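Long-range contact in putative uncharacterized protein (Staphylococcus aureus subsp. aureus Mu50, PDB 3FYM), which is a putative membrane protein whose soluble N-terminal domain carries a helix-turn-helix fold and probably binds DNA: residues K2-G10 against L68-I76. Residues are numbered along the deposited sequence; the frame is centred on the assembly and turned at random.
Sequences KTVGEALKG and LIQAHQDEI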
ATOM      1  N   LYS A   2       9.670   8.905   6.757  1.00 21.62           N
ATOM      2  CA  LYS A   2       8.908   8.705   5.518  1.00 17.43           C
ATOM      3  C   LYS A   2       7.504   8.204   5.894  1.00 12.14           C
ATOM      4  O   LYS A   2       7.310   7.590   6.919  1.00 12.57           O
ATOM      5  CB  LYS A   2       9.526   7.701   4.553  1.00 20.66           C
ATOM      6  CG  LYS A   2       9.740   6.326   5.084  1.00 28.67           C
ATOM      7  CD  LYS A   2      10.929   5.518   4.565  1.00 34.62           C
ATOM      8  CE  LYS A   2      11.099   4.363   5.573  1.00 38.46           C
ATOM      9  NZ  LYS A   2      12.360   3.587   5.458  1.00 50.80           N
ATOM     10  N   THR A   3       6.545   8.468   5.020  1.00 11.70           N
ATOM     11  CA  THR A   3       5.236   7.832   5.158  1.00 10.69           C
ATOM     12  C   THR A   3       5.306   6.429   4.607  1.00  9.20           C
ATOM     13  O   THR A   3       6.223   6.019   3.917  1.00  9.67           O
ATOM     14  CB  THR A   3       4.202   8.633   4.366  1.00 10.89           C
ATOM     15  OG1 THR A   3       4.619   8.693   3.061  1.00 12.19           O
ATOM     16  CG2 THR A   3       4.032  10.051   4.814  1.00 13.56           C
ATOM     17  N   VAL A   4       4.252   5.642   4.909  1.00  8.96           N
ATOM     18  CA  VAL A   4       4.194   4.269   4.379  1.00  8.64           C
ATOM     19  C   VAL A   4       4.166   4.303   2.866  1.00  8.75           C
ATOM     20  O   VAL A   4       4.791   3.493   2.219  1.00  9.18           O
ATOM     21  CB  VAL A   4       3.018   3.495   4.985  1.00  9.35           C
ATOM     22  CG1 VAL A   4       1.633   4.031   4.532  1.00  9.66           C
ATOM     23  CG2 VAL A   4       3.151   2.032   4.624  1.00 10.29           C
ATOM     24  N   GLY A   5       3.439   5.256   2.277  1.00  8.91           N
ATOM     25  CA  GLY A   5       3.351   5.294   0.819  1.00 10.68           C
ATOM     26  C   GLY A   5       4.682   5.630   0.199  1.00  9.73           C
ATOM     27  O   GLY A   5       5.080   5.101  -0.855  1.00 10.97           O
ATOM     28  N   GLU A   6       5.484   6.474   0.772  1.00 10.37           N
ATOM     29  CA  GLU A   6       6.813   6.820   0.343  1.00 11.28           C
ATOM     30  C   GLU A   6       7.741   5.648   0.516  1.00 11.13           C
ATOM     31  O   GLU A   6       8.612   5.413  -0.347  1.00 11.99           O
ATOM     32  CB  GLU A   6       7.365   8.023   1.124  1.00 13.95           C
ATOM     33  CG  GLU A   6       6.682   9.324   0.800  1.00 16.55           C
ATOM     34  CD  GLU A   6       6.920  10.459   1.774  1.00 20.09           C
ATOM     35  OE1 GLU A   6       7.454  10.308   2.880  1.00 21.46           O
ATOM     36  OE2 GLU A   6       6.523  11.563   1.386  1.00 31.70           O
ATOM     37  N   ALA A   7       7.597   4.895   1.606  1.00 10.33           N
ATOM     38  CA  ALA A   7       8.429   3.693   1.781  1.00 11.08           C
ATOM     39  C   ALA A   7       8.171   2.715   0.651  1.00 10.12           C
ATOM     40  O   ALA A   7       9.082   2.124   0.066  1.00 11.44           O
ATOM     41  CB  ALA A   7       8.187   3.059   3.132  1.00 11.70           C
ATOM     42  N   LEU A   8       6.886   2.458   0.357  1.00  9.48           N
ATOM     43  CA  LEU A   8       6.511   1.526  -0.696  1.00  9.92           C
ATOM     44  C   LEU A   8       6.984   1.994  -2.067  1.00 10.25           C
ATOM     45  O   LEU A   8       7.605   1.253  -2.818  1.00 11.12           O
ATOM     46  CB  LEU A   8       4.976   1.304  -0.689  1.00  9.26           C
ATOM     47  CG  LEU A   8       4.449   0.536   0.521  1.00  9.74           C
ATOM     48  CD1 LEU A   8       2.943   0.671   0.554  1.00 11.44           C
ATOM     49  CD2 LEU A   8       4.875  -0.934   0.481  1.00 11.40           C
ATOM     50  N   LYS A   9       6.678   3.241  -2.380  1.00 10.42           N
ATOM     51  CA  LYS A   9       7.067   3.821  -3.693  1.00 10.83           C
ATOM     52  C   LYS A   9       8.569   3.798  -3.860  1.00 11.83           C
ATOM     53  O   LYS A   9       9.067   3.513  -4.944  1.00 12.65           O
ATOM     54  CB  LYS A   9       6.504   5.218  -3.833  1.00 11.16           C
ATOM     55  CG  LYS A   9       6.752   5.871  -5.194  1.00 13.02           C
ATOM     56  CD  LYS A   9       6.137   7.234  -5.310  1.00 13.12           C
ATOM     57  CE  LYS A   9       6.273   7.836  -6.690  1.00 15.84           C
ATOM     58  NZ  LYS A   9       5.540   9.119  -6.752  1.00 18.26           N
ATOM     59  N   GLY A  10       9.310   4.164  -2.824  1.00 11.87           N
ATOM     60  CA  GLY A  10      10.736   4.180  -2.888  1.00 13.59           C
ATOM     61  C   GLY A  10      11.266   2.817  -3.275  1.00 13.27           C
ATOM     62  O   GLY A  10      12.174   2.646  -4.114  1.00 15.25           O
ATOM     63  N   LEU A  68       6.162  -3.253   8.622  1.00  9.83           N
ATOM     64  CA  LEU A  68       5.920  -1.973   7.935  1.00  9.40           C
ATOM     65  C   LEU A  68       4.660  -1.332   8.475  1.00  8.93           C
ATOM     66  O   LEU A  68       4.648  -0.134   8.794  1.00  9.64           O
ATOM     67  CB  LEU A  68       5.791  -2.239   6.434  1.00  9.62           C
ATOM     68  CG  LEU A  68       5.501  -0.988   5.582  1.00  9.73           C
ATOM     69  CD1 LEU A  68       6.744  -0.096   5.496  1.00 11.22           C
ATOM     70  CD2 LEU A  68       4.978  -1.342   4.184  1.00 11.48           C
ATOM     71  N   ILE A  69       3.580  -2.102   8.534  1.00  8.60           N
ATOM     72  CA  ILE A  69       2.296  -1.595   9.025  1.00  8.31           C
ATOM     73  C   ILE A  69       2.444  -1.076  10.455  1.00  8.43           C
ATOM     74  O   ILE A  69       1.979   0.005  10.791  1.00  9.51           O
ATOM     75  CB  ILE A  69       1.207  -2.662   8.835  1.00  8.34           C
ATOM     76  CG1 ILE A  69       0.946  -2.897   7.341  1.00  8.96           C
ATOM     77  CG2 ILE A  69      -0.061  -2.311   9.601  1.00  9.08           C
ATOM     78  CD1 ILE A  69       0.370  -4.244   7.022  1.00 10.26           C
ATOM     79  N   GLN A  70       3.123  -1.864  11.302  1.00  8.68           N
ATOM     80  CA  GLN A  70       3.347  -1.463  12.690  1.00  9.37           C
ATOM     81  C   GLN A  70       4.124  -0.143  12.789  1.00  9.87           C
ATOM     82  O   GLN A  70       3.825   0.685  13.610  1.00 11.43           O
ATOM     83  CB  GLN A  70       4.125  -2.601  13.378  1.00  9.77           C
ATOM     84  CG  GLN A  70       4.466  -2.346  14.795  1.00 11.53           C
ATOM     85  CD  GLN A  70       5.208  -3.536  15.372  1.00 11.33           C
ATOM     86  OE1 GLN A  70       4.819  -4.280  16.317  1.00 14.69           O
ATOM     87  NE2 GLN A  70       6.366  -3.665  14.821  1.00  9.89           N
ATOM     88  N   ALA A  71       5.122   0.040  11.932  1.00 10.59           N
ATOM     89  CA  ALA A  71       5.944   1.254  11.978  1.00 13.06           C
ATOM     90  C   ALA A  71       5.170   2.485  11.512  1.00 13.15           C
ATOM     91  O   ALA A  71       5.613   3.607  11.712  1.00 20.61           O
ATOM     92  CB  ALA A  71       7.178   1.068  11.097  1.00 17.12           C
ATOM     93  N   HIS A  72       4.085   2.305  10.808  1.00  9.45           N
ATOM     94  CA  HIS A  72       3.319   3.372  10.233  1.00  9.04           C
ATOM     95  C   HIS A  72       1.849   3.348  10.662  1.00  8.66           C
ATOM     96  O   HIS A  72       1.001   3.943   9.990  1.00  9.91           O
ATOM     97  CB  HIS A  72       3.402   3.327   8.690  1.00  9.13           C
ATOM     98  CG  HIS A  72       4.776   3.531   8.152  1.00  9.01           C
ATOM     99  ND1 HIS A  72       5.311   4.788   7.961  1.00  9.97           N
ATOM    100  CD2 HIS A  72       5.737   2.653   7.830  1.00 10.74           C
ATOM    101  CE1 HIS A  72       6.551   4.645   7.506  1.00 10.55           C
ATOM    102  NE2 HIS A  72       6.836   3.375   7.421  1.00 11.06           N
ATOM    103  N   GLN A  73       1.571   2.680  11.744  1.00  9.46           N
ATOM    104  CA  GLN A  73       0.173   2.349  12.089  1.00 10.46           C
ATOM    105  C   GLN A  73      -0.667   3.589  12.267  1.00  9.56           C
ATOM    106  O   GLN A  73      -1.855   3.550  11.965  1.00 10.77           O
ATOM    107  CB  GLN A  73       0.183   1.448  13.280  1.00 12.40           C
ATOM    108  CG  GLN A  73       0.754   2.043  14.519  1.00 17.84           C
ATOM    109  CD  GLN A  73       0.885   0.860  15.501  1.00 18.11           C
ATOM    110  OE1 GLN A  73       1.995   0.299  15.857  1.00 17.48           O
ATOM    111  NE2 GLN A  73      -0.256   0.372  15.970  1.00 18.21           N
ATOM    112  N   ASP A  74      -0.111   4.705  12.770  1.00  9.37           N
ATOM    113  CA  ASP A  74      -0.934   5.889  12.975  1.00  9.78           C
ATOM    114  C   ASP A  74      -1.361   6.539  11.677  1.00  8.54           C
ATOM    115  O   ASP A  74      -2.300   7.345  11.673  1.00  9.12           O
ATOM    116  CB  ASP A  74      -0.221   6.924  13.843  1.00 13.46           C
ATOM    117  CG  ASP A  74       0.147   6.392  15.202  1.00 21.71           C
ATOM    118  OD1 ASP A  74       1.111   6.912  15.774  1.00 29.79           O
ATOM    119  OD2 ASP A  74      -0.583   5.499  15.707  1.00 29.20           O
ATOM    120  N   GLU A  75      -0.698   6.231  10.548  1.00  8.33           N
ATOM    121  CA  GLU A  75      -1.049   6.727   9.250  1.00  8.31           C
ATOM    122  C   GLU A  75      -2.172   5.901   8.587  1.00  7.91           C
ATOM    123  O   GLU A  75      -2.870   6.394   7.710  1.00  8.70           O
ATOM    124  CB  GLU A  75       0.137   6.658   8.280  1.00  7.73           C
ATOM    125  CG  GLU A  75       1.387   7.361   8.765  1.00  8.88           C
ATOM    126  CD  GLU A  75       2.592   6.979   7.919  1.00  9.19           C
ATOM    127  OE1 GLU A  75       2.441   6.697   6.707  1.00 10.64           O
ATOM    128  OE2 GLU A  75       3.717   6.938   8.462  1.00 10.22           O
ATOM    129  N   ILE A  76      -2.229   4.622   8.940  1.00  7.98           N
ATOM    130  CA  ILE A  76      -2.970   3.648   8.180  1.00  7.92           C
ATOM    131  C   ILE A  76      -4.319   3.430   8.801  1.00  7.76           C
ATOM    132  O   ILE A  76      -4.403   3.058   9.985  1.00  8.61           O
ATOM    133  CB  ILE A  76      -2.208   2.317   8.112  1.00  8.10           C
ATOM    134  CG1 ILE A  76      -0.850   2.493   7.425  1.00  8.70           C
ATOM    135  CG2 ILE A  76      -3.055   1.243   7.416  1.00  9.56           C
ATOM    136  CD1 ILE A  76       0.081   1.324   7.624  1.00  9.84           C
TER
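The backbone N of V4 donates to OE1 of E75 over 2.8 Å, and the N-H...O angle of 170° makes this bond nearly straight. It arrives on the syn lone pair, the side facing the other carboxylate oxygen. E75 OE2 accepts a hydrogen bond from H72 ND1 at 2.7 Å; the donor lies above the carboxylate plane, while OE2 itself sits within 1° of the imidazole plane. At the edge of that ring K2 O lies 3.1 Å from H72 CE1. One carboxylate thus ties the first turn of helix 4-14 to the histidine that follows helix 65-71, and N39 adds a further bond to OE1, which should restrict the group's rotation. A negative charge here would probably suit the N-terminal end of the helix dipole.

The same helix start carries a capping box: T3 N reaches E6 OE1 at 3.0 Å, and E6 N returns a weak bond to T3 OG1. In this all-helical, helix-turn-helix family domain, the contact joins the start of the first helix, 4-14, to the end of the last modelled one, 65-71.

Apolar contacts centre on V4. V4 CB stands over the face of the H72 ring, 4.0 Å from the centroid and 26° off the normal, a CH-pi contact. CG2, anti to the backbone N, is directed to L68 CD2, whereas V4 CG1 meets I76 CG1 at 4.1 Å. L68 CD2 also packs on L8 CD2 at 3.7 Å, and L68 CD1 touches A7 CB; L8 continues inward to Y57 of helix 50-60 and I36 of helix 30-37.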